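Quinonprotein alcohol dehydrogenase-like protein (Bacteroides thetaiotaomicron VPI-5482, PDB 4R5O) is of unknown function but binds calcium and joins an immunoglobulin-like beta-sandwich domain to a seven-bladed beta-propeller. Local coordinates at residues A[77-82]-A[88-93]; A[350-353]-A[359-362]; A[181-186]-A[204-209]; A[290-293]-A[298-301]; A[240-245]-A[322-327]. One frame throughout, in Å; residues are numbered along the deposited sequence.

Interaction 1: A[77-82]-A[88-93]; sequences LSCIIK and VEMSTS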
# COMPACT_ATOMS: atom_id res chain seq x y z
N LEU A 77 20.91 4.34 -16.65
CA LEU A 77 21.11 5.38 -17.64
C LEU A 77 22.19 5.00 -18.63
O LEU A 77 23.31 4.63 -18.24
CB LEU A 77 21.46 6.70 -16.94
CG LEU A 77 21.77 7.93 -17.80
CD1 LEU A 77 20.56 8.41 -18.59
CD2 LEU A 77 22.24 9.01 -16.94
N SER A 78 21.85 5.11 -19.92
CA SER A 78 22.77 4.88 -21.03
C SER A 78 22.90 6.13 -21.85
O SER A 78 21.95 6.91 -22.00
CB SER A 78 22.34 3.72 -21.91
OG SER A 78 22.37 2.50 -21.20
N CYS A 79 24.09 6.31 -22.41
CA CYS A 79 24.37 7.43 -23.28
C CYS A 79 25.02 6.89 -24.51
O CYS A 79 26.13 6.36 -24.45
CB CYS A 79 25.22 8.48 -22.59
SG CYS A 79 25.65 9.86 -23.66
N ILE A 80 24.30 6.98 -25.63
CA ILE A 80 24.79 6.54 -26.92
C ILE A 80 25.15 7.79 -27.70
O ILE A 80 24.29 8.63 -27.93
CB ILE A 80 23.77 5.63 -27.66
CG1 ILE A 80 23.21 4.53 -26.72
CG2 ILE A 80 24.39 5.05 -28.92
CD1 ILE A 80 22.06 3.78 -27.24
N ILE A 81 26.44 7.95 -28.04
CA ILE A 81 26.92 9.08 -28.84
C ILE A 81 27.37 8.51 -30.17
O ILE A 81 28.20 7.60 -30.20
CB ILE A 81 28.02 9.92 -28.13
CG1 ILE A 81 27.66 10.16 -26.65
CG2 ILE A 81 28.30 11.22 -28.92
CD1 ILE A 81 28.70 10.75 -25.83
N LYS A 82 26.78 9.02 -31.26
CA LYS A 82 26.93 8.55 -32.64
C LYS A 82 27.45 9.66 -33.58
O LYS A 82 27.04 10.80 -33.44
CB LYS A 82 25.52 8.10 -33.08
CG LYS A 82 25.32 7.53 -34.47
CD LYS A 82 23.85 7.11 -34.61
CE LYS A 82 23.47 6.57 -35.97
NZ LYS A 82 22.03 6.17 -36.02
N VAL A 88 29.25 5.06 -29.76
CA VAL A 88 29.81 4.69 -28.45
C VAL A 88 28.66 4.68 -27.41
O VAL A 88 27.74 5.49 -27.50
CB VAL A 88 30.99 5.58 -28.01
CG1 VAL A 88 30.61 7.06 -27.94
CG2 VAL A 88 31.53 5.11 -26.67
N GLU A 89 28.70 3.73 -26.47
CA GLU A 89 27.69 3.62 -25.44
C GLU A 89 28.33 3.43 -24.04
O GLU A 89 29.07 2.47 -23.80
CB GLU A 89 26.74 2.46 -25.74
CG GLU A 89 25.66 2.26 -24.68
CD GLU A 89 24.66 1.17 -24.93
OE1 GLU A 89 24.59 0.67 -26.08
OE2 GLU A 89 23.90 0.84 -23.99
N MSE A 90 27.97 4.35 -23.12
CA MSE A 90 28.35 4.35 -21.70
C MSE A 90 27.15 4.15 -20.85
O MSE A 90 26.10 4.67 -21.19
CB MSE A 90 29.03 5.64 -21.31
CG MSE A 90 30.33 5.86 -21.99
SE MSE A 90 30.63 7.73 -22.09
CE MSE A 90 28.99 8.20 -23.23
N SER A 91 27.29 3.44 -19.74
CA SER A 91 26.16 3.20 -18.85
C SER A 91 26.52 3.47 -17.39
O SER A 91 27.67 3.31 -16.97
CB SER A 91 25.65 1.77 -19.00
OG SER A 91 25.18 1.58 -20.33
N THR A 92 25.51 3.91 -16.64
CA THR A 92 25.59 4.14 -15.21
C THR A 92 24.16 3.98 -14.67
O THR A 92 23.27 3.53 -15.40
CB THR A 92 26.25 5.51 -14.84
OG1 THR A 92 26.50 5.53 -13.44
CG2 THR A 92 25.41 6.75 -15.26
N SER A 93 23.96 4.30 -13.40
CA SER A 93 22.65 4.26 -12.78
C SER A 93 22.56 5.41 -11.78
O SER A 93 23.58 5.97 -11.39
CB SER A 93 22.39 2.91 -12.13
OG SER A 93 23.39 2.61 -11.17

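Interaction 2: A[350-353]-A[359-362]; sequences YKYI and SLKA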
# COMPACT_ATOMS: atom_id res chain seq x y z
N TYR A 350 -14.73 8.09 17.49
CA TYR A 350 -14.81 7.76 18.89
C TYR A 350 -13.51 7.11 19.32
O TYR A 350 -12.94 6.32 18.57
CB TYR A 350 -16.01 6.85 19.15
CG TYR A 350 -17.34 7.56 19.04
CD1 TYR A 350 -17.96 7.76 17.81
CD2 TYR A 350 -17.99 8.03 20.18
CE1 TYR A 350 -19.17 8.43 17.71
CE2 TYR A 350 -19.22 8.69 20.09
CZ TYR A 350 -19.80 8.89 18.85
OH TYR A 350 -21.02 9.52 18.74
N LYS A 351 -13.00 7.52 20.48
CA LYS A 351 -11.80 6.95 21.10
C LYS A 351 -12.26 6.07 22.24
O LYS A 351 -12.60 6.59 23.31
CB LYS A 351 -10.81 8.04 21.56
CG LYS A 351 -9.58 7.47 22.23
CD LYS A 351 -8.49 8.49 22.56
CE LYS A 351 -8.74 9.37 23.74
NZ LYS A 351 -7.59 10.29 23.96
N TYR A 352 -12.38 4.75 21.98
CA TYR A 352 -12.82 3.79 22.98
C TYR A 352 -11.65 3.38 23.84
O TYR A 352 -10.63 2.91 23.34
CB TYR A 352 -13.49 2.56 22.36
CG TYR A 352 -13.86 1.48 23.36
CD1 TYR A 352 -14.78 1.72 24.38
CD2 TYR A 352 -13.34 0.19 23.25
CE1 TYR A 352 -15.13 0.73 25.30
CE2 TYR A 352 -13.70 -0.82 24.16
CZ TYR A 352 -14.60 -0.54 25.18
OH TYR A 352 -14.97 -1.51 26.07
N ILE A 353 -11.83 3.52 25.14
CA ILE A 353 -10.85 3.14 26.13
C ILE A 353 -11.35 1.84 26.71
O ILE A 353 -12.34 1.84 27.42
CB ILE A 353 -10.64 4.27 27.15
CG1 ILE A 353 -10.13 5.54 26.41
CG2 ILE A 353 -9.65 3.81 28.22
CD1 ILE A 353 -10.33 6.89 27.12
N SER A 359 -16.10 6.55 27.66
CA SER A 359 -15.30 7.03 26.53
C SER A 359 -16.11 7.00 25.20
O SER A 359 -15.63 7.53 24.19
CB SER A 359 -14.03 6.20 26.40
OG SER A 359 -14.32 4.83 26.13
N LEU A 360 -17.31 6.38 25.21
CA LEU A 360 -18.21 6.24 24.06
C LEU A 360 -19.39 7.20 24.12
O LEU A 360 -20.24 7.16 23.22
CB LEU A 360 -18.76 4.81 23.99
CG LEU A 360 -17.80 3.67 23.77
CD1 LEU A 360 -18.52 2.34 23.96
CD2 LEU A 360 -17.12 3.77 22.41
N LYS A 361 -19.48 8.02 25.19
CA LYS A 361 -20.59 8.94 25.41
C LYS A 361 -20.53 10.15 24.45
O LYS A 361 -21.57 10.74 24.15
CB LYS A 361 -20.61 9.43 26.87
N ALA A 362 -19.31 10.50 23.94
CA ALA A 362 -19.13 11.62 23.01
C ALA A 362 -17.97 11.34 22.05
O ALA A 362 -17.02 10.66 22.45
CB ALA A 362 -18.87 12.90 23.78

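Interaction 3: A[181-186]-A[204-209]; sequences AVVGAN and GIRRID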
# COMPACT_ATOMS: atom_id res chain seq x y z
N ALA A 181 1.81 -12.87 -9.45
CA ALA A 181 1.24 -14.06 -10.07
C ALA A 181 -0.26 -13.95 -10.26
O ALA A 181 -0.92 -13.09 -9.67
CB ALA A 181 1.54 -15.30 -9.23
N VAL A 182 -0.79 -14.83 -11.10
CA VAL A 182 -2.21 -14.99 -11.41
C VAL A 182 -2.83 -15.81 -10.32
O VAL A 182 -2.21 -16.77 -9.86
CB VAL A 182 -2.36 -15.66 -12.82
CG1 VAL A 182 -3.81 -15.95 -13.17
CG2 VAL A 182 -1.68 -14.84 -13.91
N VAL A 183 -4.04 -15.46 -9.87
CA VAL A 183 -4.78 -16.24 -8.86
C VAL A 183 -6.15 -16.49 -9.47
O VAL A 183 -6.45 -17.62 -9.88
CB VAL A 183 -4.83 -15.57 -7.45
CG1 VAL A 183 -5.54 -16.47 -6.45
CG2 VAL A 183 -3.44 -15.21 -6.95
N GLY A 184 -6.92 -15.43 -9.64
CA GLY A 184 -8.23 -15.46 -10.27
C GLY A 184 -8.90 -14.11 -10.24
O GLY A 184 -8.52 -13.21 -9.47
N ALA A 185 -9.92 -13.95 -11.10
CA ALA A 185 -10.76 -12.76 -11.18
C ALA A 185 -11.72 -12.67 -9.99
O ALA A 185 -12.15 -13.72 -9.45
CB ALA A 185 -11.56 -12.79 -12.47
N ASN A 186 -12.04 -11.41 -9.59
CA ASN A 186 -13.02 -11.02 -8.57
C ASN A 186 -12.69 -11.60 -7.18
O ASN A 186 -13.57 -12.08 -6.46
CB ASN A 186 -14.42 -11.49 -9.00
CG ASN A 186 -14.85 -10.92 -10.32
OD1 ASN A 186 -15.34 -11.64 -11.20
ND2 ASN A 186 -14.60 -9.64 -10.53
N GLY A 204 -14.53 -18.54 -2.53
CA GLY A 204 -14.29 -19.60 -1.55
C GLY A 204 -12.98 -19.30 -0.87
O GLY A 204 -12.71 -18.14 -0.57
N ILE A 205 -12.13 -20.32 -0.64
CA ILE A 205 -10.83 -20.15 0.03
C ILE A 205 -9.71 -20.77 -0.80
O ILE A 205 -9.76 -21.95 -1.16
CB ILE A 205 -10.80 -20.74 1.48
CG1 ILE A 205 -11.99 -20.24 2.32
CG2 ILE A 205 -9.44 -20.48 2.16
CD1 ILE A 205 -12.21 -21.00 3.56
N ARG A 206 -8.67 -19.96 -1.04
CA ARG A 206 -7.45 -20.36 -1.73
C ARG A 206 -6.25 -20.14 -0.85
O ARG A 206 -6.14 -19.07 -0.26
CB ARG A 206 -7.25 -19.58 -3.04
CG ARG A 206 -8.37 -19.71 -4.02
CD ARG A 206 -8.24 -18.57 -4.98
NE ARG A 206 -9.27 -18.58 -6.01
CZ ARG A 206 -9.12 -19.15 -7.20
NH1 ARG A 206 -7.97 -19.77 -7.51
NH2 ARG A 206 -10.10 -19.11 -8.09
N ARG A 207 -5.37 -21.15 -0.74
CA ARG A 207 -4.11 -20.99 -0.02
C ARG A 207 -3.09 -20.56 -1.01
O ARG A 207 -2.99 -21.18 -2.06
CB ARG A 207 -3.68 -22.28 0.72
CG ARG A 207 -2.37 -22.12 1.50
CD ARG A 207 -1.91 -23.39 2.17
NE ARG A 207 -1.67 -24.48 1.23
CZ ARG A 207 -2.49 -25.52 1.04
NH1 ARG A 207 -3.59 -25.66 1.78
NH2 ARG A 207 -2.19 -26.45 0.14
N ILE A 208 -2.33 -19.53 -0.71
CA ILE A 208 -1.26 -19.08 -1.61
C ILE A 208 0.10 -19.24 -0.87
O ILE A 208 0.20 -18.94 0.33
CB ILE A 208 -1.50 -17.61 -2.14
CG1 ILE A 208 -0.41 -17.21 -3.20
CG2 ILE A 208 -1.67 -16.56 -1.02
CD1 ILE A 208 -0.80 -16.13 -4.17
N ASP A 209 1.10 -19.78 -1.58
CA ASP A 209 2.48 -19.91 -1.07
C ASP A 209 3.15 -18.57 -1.29
O ASP A 209 3.20 -18.11 -2.43
CB ASP A 209 3.21 -21.08 -1.76
CG ASP A 209 4.61 -21.38 -1.25
OD1 ASP A 209 5.47 -20.47 -1.28
OD2 ASP A 209 4.88 -22.55 -0.93

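Interaction 4: A[290-293]-A[298-301]; sequences TLES and CNIV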
# COMPACT_ATOMS: atom_id res chain seq x y z
N THR A 290 -13.85 -6.66 17.55
CA THR A 290 -14.62 -6.40 16.34
C THR A 290 -15.93 -5.76 16.80
O THR A 290 -16.07 -5.46 17.97
CB THR A 290 -14.78 -7.66 15.48
OG1 THR A 290 -15.27 -7.27 14.18
CG2 THR A 290 -15.66 -8.75 16.12
N LEU A 291 -16.85 -5.52 15.88
CA LEU A 291 -18.17 -4.98 16.17
C LEU A 291 -19.26 -5.97 15.80
O LEU A 291 -19.11 -6.79 14.88
CB LEU A 291 -18.43 -3.65 15.42
CG LEU A 291 -17.50 -2.47 15.64
CD1 LEU A 291 -17.99 -1.32 14.83
CD2 LEU A 291 -17.41 -2.06 17.10
N GLU A 292 -20.37 -5.86 16.52
CA GLU A 292 -21.58 -6.64 16.30
C GLU A 292 -22.67 -5.67 15.97
O GLU A 292 -22.73 -4.57 16.55
CB GLU A 292 -21.89 -7.50 17.54
CG GLU A 292 -23.14 -8.35 17.39
CD GLU A 292 -23.44 -9.24 18.56
OE1 GLU A 292 -23.36 -8.76 19.71
OE2 GLU A 292 -23.81 -10.42 18.33
N SER A 293 -23.51 -6.03 15.01
CA SER A 293 -24.61 -5.17 14.58
C SER A 293 -25.77 -5.31 15.56
O SER A 293 -26.12 -6.41 15.95
CB SER A 293 -25.03 -5.51 13.15
OG SER A 293 -23.95 -5.26 12.25
N CYS A 298 -24.33 -0.44 18.04
CA CYS A 298 -23.44 -1.58 17.77
C CYS A 298 -22.86 -2.05 19.09
O CYS A 298 -22.97 -1.33 20.07
CB CYS A 298 -22.34 -1.22 16.77
SG CYS A 298 -21.14 0.02 17.35
N ASN A 299 -22.21 -3.22 19.10
CA ASN A 299 -21.52 -3.72 20.29
C ASN A 299 -20.05 -3.91 20.01
O ASN A 299 -19.71 -4.57 19.02
CB ASN A 299 -22.12 -5.03 20.76
CG ASN A 299 -23.59 -4.99 21.06
OD1 ASN A 299 -24.08 -4.19 21.85
ND2 ASN A 299 -24.31 -5.93 20.48
N ILE A 300 -19.17 -3.33 20.85
CA ILE A 300 -17.72 -3.55 20.77
C ILE A 300 -17.47 -4.90 21.40
O ILE A 300 -17.74 -5.08 22.60
CB ILE A 300 -16.89 -2.41 21.41
CG1 ILE A 300 -17.31 -1.04 20.83
CG2 ILE A 300 -15.39 -2.70 21.26
CD1 ILE A 300 -16.75 0.16 21.54
N VAL A 301 -17.07 -5.88 20.59
CA VAL A 301 -16.91 -7.24 21.08
C VAL A 301 -15.42 -7.55 21.33
O VAL A 301 -14.61 -7.46 20.44
CB VAL A 301 -17.54 -8.28 20.12
CG1 VAL A 301 -17.33 -9.70 20.62
CG2 VAL A 301 -19.02 -8.00 19.92

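Interaction 5: A[240-245]-A[322-327]; sequences DTYKDE and PYHSSP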
# COMPACT_ATOMS: atom_id res chain seq x y z
N ASP A 240 -17.33 -11.98 6.64
CA ASP A 240 -17.66 -12.39 5.29
C ASP A 240 -18.95 -11.75 4.79
O ASP A 240 -19.55 -12.27 3.85
CB ASP A 240 -17.77 -13.93 5.24
CG ASP A 240 -18.72 -14.61 6.23
OD1 ASP A 240 -19.70 -13.96 6.66
OD2 ASP A 240 -18.51 -15.80 6.53
N THR A 241 -19.34 -10.60 5.36
CA THR A 241 -20.57 -9.94 4.95
C THR A 241 -20.38 -8.42 4.79
O THR A 241 -19.57 -7.81 5.50
CB THR A 241 -21.65 -10.23 5.97
OG1 THR A 241 -22.87 -9.75 5.45
CG2 THR A 241 -21.37 -9.63 7.35
N TYR A 242 -21.14 -7.82 3.86
CA TYR A 242 -21.13 -6.38 3.62
C TYR A 242 -22.54 -5.80 3.72
O TYR A 242 -22.72 -4.60 3.53
CB TYR A 242 -20.51 -6.03 2.24
CG TYR A 242 -21.28 -6.55 1.04
CD1 TYR A 242 -22.31 -5.80 0.47
CD2 TYR A 242 -20.98 -7.78 0.47
CE1 TYR A 242 -23.05 -6.29 -0.61
CE2 TYR A 242 -21.69 -8.26 -0.62
CZ TYR A 242 -22.73 -7.52 -1.16
OH TYR A 242 -23.42 -8.02 -2.24
N LYS A 243 -23.55 -6.68 3.97
CA LYS A 243 -24.98 -6.37 3.92
C LYS A 243 -25.83 -7.41 4.69
O LYS A 243 -26.53 -7.05 5.63
CB LYS A 243 -25.38 -6.36 2.43
CG LYS A 243 -26.86 -6.18 2.08
CD LYS A 243 -27.10 -6.42 0.56
CE LYS A 243 -26.86 -7.85 0.11
NZ LYS A 243 -26.96 -7.99 -1.37
N ASP A 244 -25.77 -8.69 4.27
CA ASP A 244 -26.56 -9.78 4.83
C ASP A 244 -26.13 -10.14 6.24
O ASP A 244 -24.97 -10.04 6.59
CB ASP A 244 -26.46 -11.04 3.94
CG ASP A 244 -26.98 -10.86 2.51
OD1 ASP A 244 -27.98 -10.11 2.33
OD2 ASP A 244 -26.43 -11.51 1.59
N GLU A 245 -27.10 -10.61 7.05
CA GLU A 245 -26.89 -11.04 8.42
C GLU A 245 -26.01 -12.29 8.39
O GLU A 245 -26.32 -13.26 7.69
CB GLU A 245 -28.24 -11.27 9.13
CG GLU A 245 -28.14 -11.73 10.58
CD GLU A 245 -29.45 -11.93 11.32
OE1 GLU A 245 -30.43 -11.21 11.03
OE2 GLU A 245 -29.47 -12.77 12.26
N PRO A 322 -22.00 1.12 0.98
CA PRO A 322 -23.21 0.34 0.59
C PRO A 322 -22.91 -0.94 -0.23
O PRO A 322 -23.60 -1.95 -0.04
CB PRO A 322 -24.01 1.33 -0.26
CG PRO A 322 -23.02 2.36 -0.72
CD PRO A 322 -21.78 2.30 0.11
N TYR A 323 -21.90 -0.90 -1.12
CA TYR A 323 -21.57 -1.94 -2.08
C TYR A 323 -20.53 -2.97 -1.58
O TYR A 323 -19.83 -2.72 -0.60
CB TYR A 323 -20.98 -1.27 -3.33
CG TYR A 323 -21.58 0.09 -3.65
CD1 TYR A 323 -22.86 0.20 -4.18
CD2 TYR A 323 -20.83 1.26 -3.51
CE1 TYR A 323 -23.41 1.45 -4.51
CE2 TYR A 323 -21.35 2.51 -3.87
CZ TYR A 323 -22.64 2.60 -4.36
OH TYR A 323 -23.17 3.83 -4.71
N HIS A 324 -20.42 -4.10 -2.30
CA HIS A 324 -19.44 -5.19 -2.11
C HIS A 324 -18.02 -4.67 -2.28
O HIS A 324 -17.07 -5.24 -1.72
CB HIS A 324 -19.72 -6.33 -3.13
CG HIS A 324 -18.55 -7.24 -3.41
ND1 HIS A 324 -18.25 -8.32 -2.60
CD2 HIS A 324 -17.62 -7.18 -4.40
CE1 HIS A 324 -17.15 -8.87 -3.11
NE2 HIS A 324 -16.73 -8.23 -4.20
N SER A 325 -17.89 -3.60 -3.09
CA SER A 325 -16.64 -2.97 -3.51
C SER A 325 -16.19 -1.86 -2.57
O SER A 325 -15.00 -1.52 -2.56
CB SER A 325 -16.80 -2.39 -4.91
OG SER A 325 -17.93 -1.54 -4.99
N SER A 326 -17.14 -1.29 -1.82
CA SER A 326 -16.85 -0.19 -0.90
C SER A 326 -15.94 -0.70 0.22
O SER A 326 -16.15 -1.81 0.70
CB SER A 326 -18.14 0.43 -0.37
OG SER A 326 -19.02 -0.57 0.12
N PRO A 327 -14.84 0.02 0.55
CA PRO A 327 -13.90 -0.52 1.55
C PRO A 327 -14.49 -0.53 2.96
O PRO A 327 -15.60 -0.05 3.20
CB PRO A 327 -12.69 0.42 1.47
CG PRO A 327 -13.13 1.61 0.76
CD PRO A 327 -14.40 1.33 0.02

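Interaction 1: A[77-82]-A[88-93]
S78 and S91 face each other across a non-hydrogen-bonded pair of this antiparallel hairpin, and their hydroxyls meet. S78 OG lies 3.1 Å from S91 OG, a hydrogen bond whose direction is not settled. S78 and S91 stand on the same face of the sheet; with near-equal chi1 (-65° and -62°) each OG lies beside its own backbone N, and the two oxygens meet. On that face I80 and E89 run alongside each other. The extended E89 chain lays its CG 3.9 Å from I80 CG1. The other face is mostly apolar. Selenomethionine M90 bends at its last torsion (chi3 -62°) and brings its methyl CE 3.8 Å from C79 SG. M90 CE also lies 3.7 Å from I81 CD1, and the two side chains cross at a slant. V88 CG1 covers I81 CB at 3.9 Å. Paired backbone bonds join L77 with T92, C79 with M90 and I81 with V88. W52 of the neighbouring strand and F23 of a loop cover C79 on that face. The chemistry is two-sided: hydroxyls, a carboxylate and an aliphatic chain share the more exposed face, while sulfur, selenium and branched carbons make up most of the other, where L77, C79 and I81 are buried.

Interaction 2: A[350-353]-A[359-362]
The strand 350-353 runs past a short 3-10 turn at 359-360, and the nearest CA atoms are those of Y352 and S359, 5.4 Å apart. One hydrogen bond crosses the contact. I353 N donates a hydrogen bond to S359 OG at 3.0 Å, and the bond is nearly straight at 175°. The hydroxyl of S359 sits between its own backbone N and carbonyl carbon (chi1 62°), which turns it to the strand. The same oxygen is also hydrogen-bonded to D356 O, so one side chain ties the strand to the loop that follows it. S359 CB rests 3.8 Å from I353 CD1. L360 supplies the apolar half. L360 CG lies 3.6 Å from Y352 CD1, and L360 CD2 reaches back to Y352 CB at 3.8 Å. Leucine and tyrosine meet at a slant. Further along, the ring of Y350 borders the turn's backbone, with Y350 CE2 3.6 Å from L360 O and 3.5 Å from A362 C. The ring of Y350 also stacks with F316. V312 of strand 309-314 touches both Y352 and L360, so the pair packs against the preceding sheet. The loop carries D356 and D358, which bind the calcium ion seen here. The arrangement is that of a calcium-binding loop folded back on the outermost strand of a propeller sheet.

Interaction 3: A[181-186]-A[204-209]
The contact joins two neighbouring four-stranded sheets of the beta-propeller. The linker 181-186 leaves the last strand of one sheet and leads to the first strand of the next, and 204-209 is the third strand of that next sheet. V183 is the linker residue that makes the contact, and its two methyls divide between two partners. V183 CG1 lies 3.7 Å from R206 CD. V183 CG2 lies 3.9 Å from I208 CD1. With CG1 anti to the backbone N (chi1 -177°), the methyls spread over two strand residues that lie on one face of 204-209. V183 stands roughly perpendicular to I208, while it and R206 run past one another head to tail. R206 is extended from CG to NE and carries its guanidinium up to the linker. One face of that flat group lies against V183 C. V183 O is 3.5 Å from R206 NH1, but no hydrogen bond joins the two segments. The guanidinium has its polar partners nearby: NH2 forms a salt bridge with D203, and NH1 is hydrogen-bonded to N215. F167 of the preceding sheet and V200 of the neighbouring strand touch both V183 and I208. The contact therefore rests on apolar packing and on the guanidinium face lying over the linker peptide, while the arginine's charge is met by residues outside the pair.

Interaction 4: A[290-293]-A[298-301]
E292 and N299 carry the polar side-chain contact of this antiparallel hairpin. They form a hydrogen-bonded pair, and their side chains leave the sheet together. N299 ND2 donates to E292 OE1 at 3.1 Å, but the bond is bent, with 139° at the hydrogen. The amide approaches the anti side of the carboxylate oxygen from 34° out of the carboxylate plane. The amide and carboxylate planes are 69° apart. E292 leaves its strand with CG anti to the backbone N and an extended chain, which brings OE1 to the amide. Beside this pair, V301 CG2 packs on E292 CB at 3.8 Å. On the other face of the sheet, L291 and I300 also lie alongside each other, with L291 CD2 3.9 Å from I300 CG1. Between the strands themselves, backbone bonds in both directions set the register. E292 N donates to N299 O and N299 N to E292 O, both at 2.9 Å. T290 and V301 repeat the pattern, V301 N to T290 O being 2.8 Å.

Residues outside the hairpin hold the carboxylate. K311 of the next strand forms a salt bridge with E292 OE1, and I273 N hydrogen-bonds to OE2. I272 covers T290, E292 and V301 on the same face. The buried carboxylate is thus gripped at both oxygens. The lysine and the two N-H groups would be expected to stabilise its negative charge in this buried position.

Interaction 5: A[240-245]-A[322-327]
Y242 lays one face of its ring over H324, and this is the tight part of the contact. H324 CB stands over that face, 3.9 Å from the centroid of the Y242 ring and 18° off the normal, a CH-pi contact. H324 CA also lies over the ring centre. The nearest pair of atoms is Y242 CE2 and H324 CB at 3.7 Å. The imidazole continues the approach as an offset edge-to-face pair. Its edge is turned to the tyrosine face, the ring centroids are 5.7 Å apart and the planes meet at 74°. Y242 CG sits between its own backbone N and carbonyl carbon (chi1 64°), which stands the ring up facing the other loop.

The rest is looser. P322 O comes to the edge of the Y242 ring, 4.1 Å from Y242 CD1. Y323 C lies 3.9 Å from the same Y242 CD1. No hydrogen bond crosses the contact, and P322, Y323 and H324 are largely open to solvent. H324 ND1 finds its partner in Y227 OH, and the Y227 ring meets the imidazole as well.

Both segments are loops of the propeller. The first connects strands 235-239 and 246-252 of one sheet, and the second lies between strands 309-314 and 332-333, which belong to two later sheets. K277 lies by both loops: Y242 touches it, and its NZ is hydrogen-bonded to H324 O and S326 O.

Interaction 1 stands apart in the immunoglobulin-like domain, its centre at least 43 Å from the centres of the other four. Those lie in the propeller. Interactions 2 and 4 touch directly: I300 CD1 lies 3.7 Å from Y352 CG, and also 3.7 Å from L360 CD1. Through I300 the hairpin packs against the strand and the calcium-binding loop of interaction 2. The S359 side chain is about 7 Å from the bound calcium ion, and that of I300 about 14 Å. Interaction 4 is nested in the chain between the two loops of interaction 5, with nearest atoms about 7 Å apart. The nearest atoms of interactions 3 and 5 are about 5 Å apart, without touching.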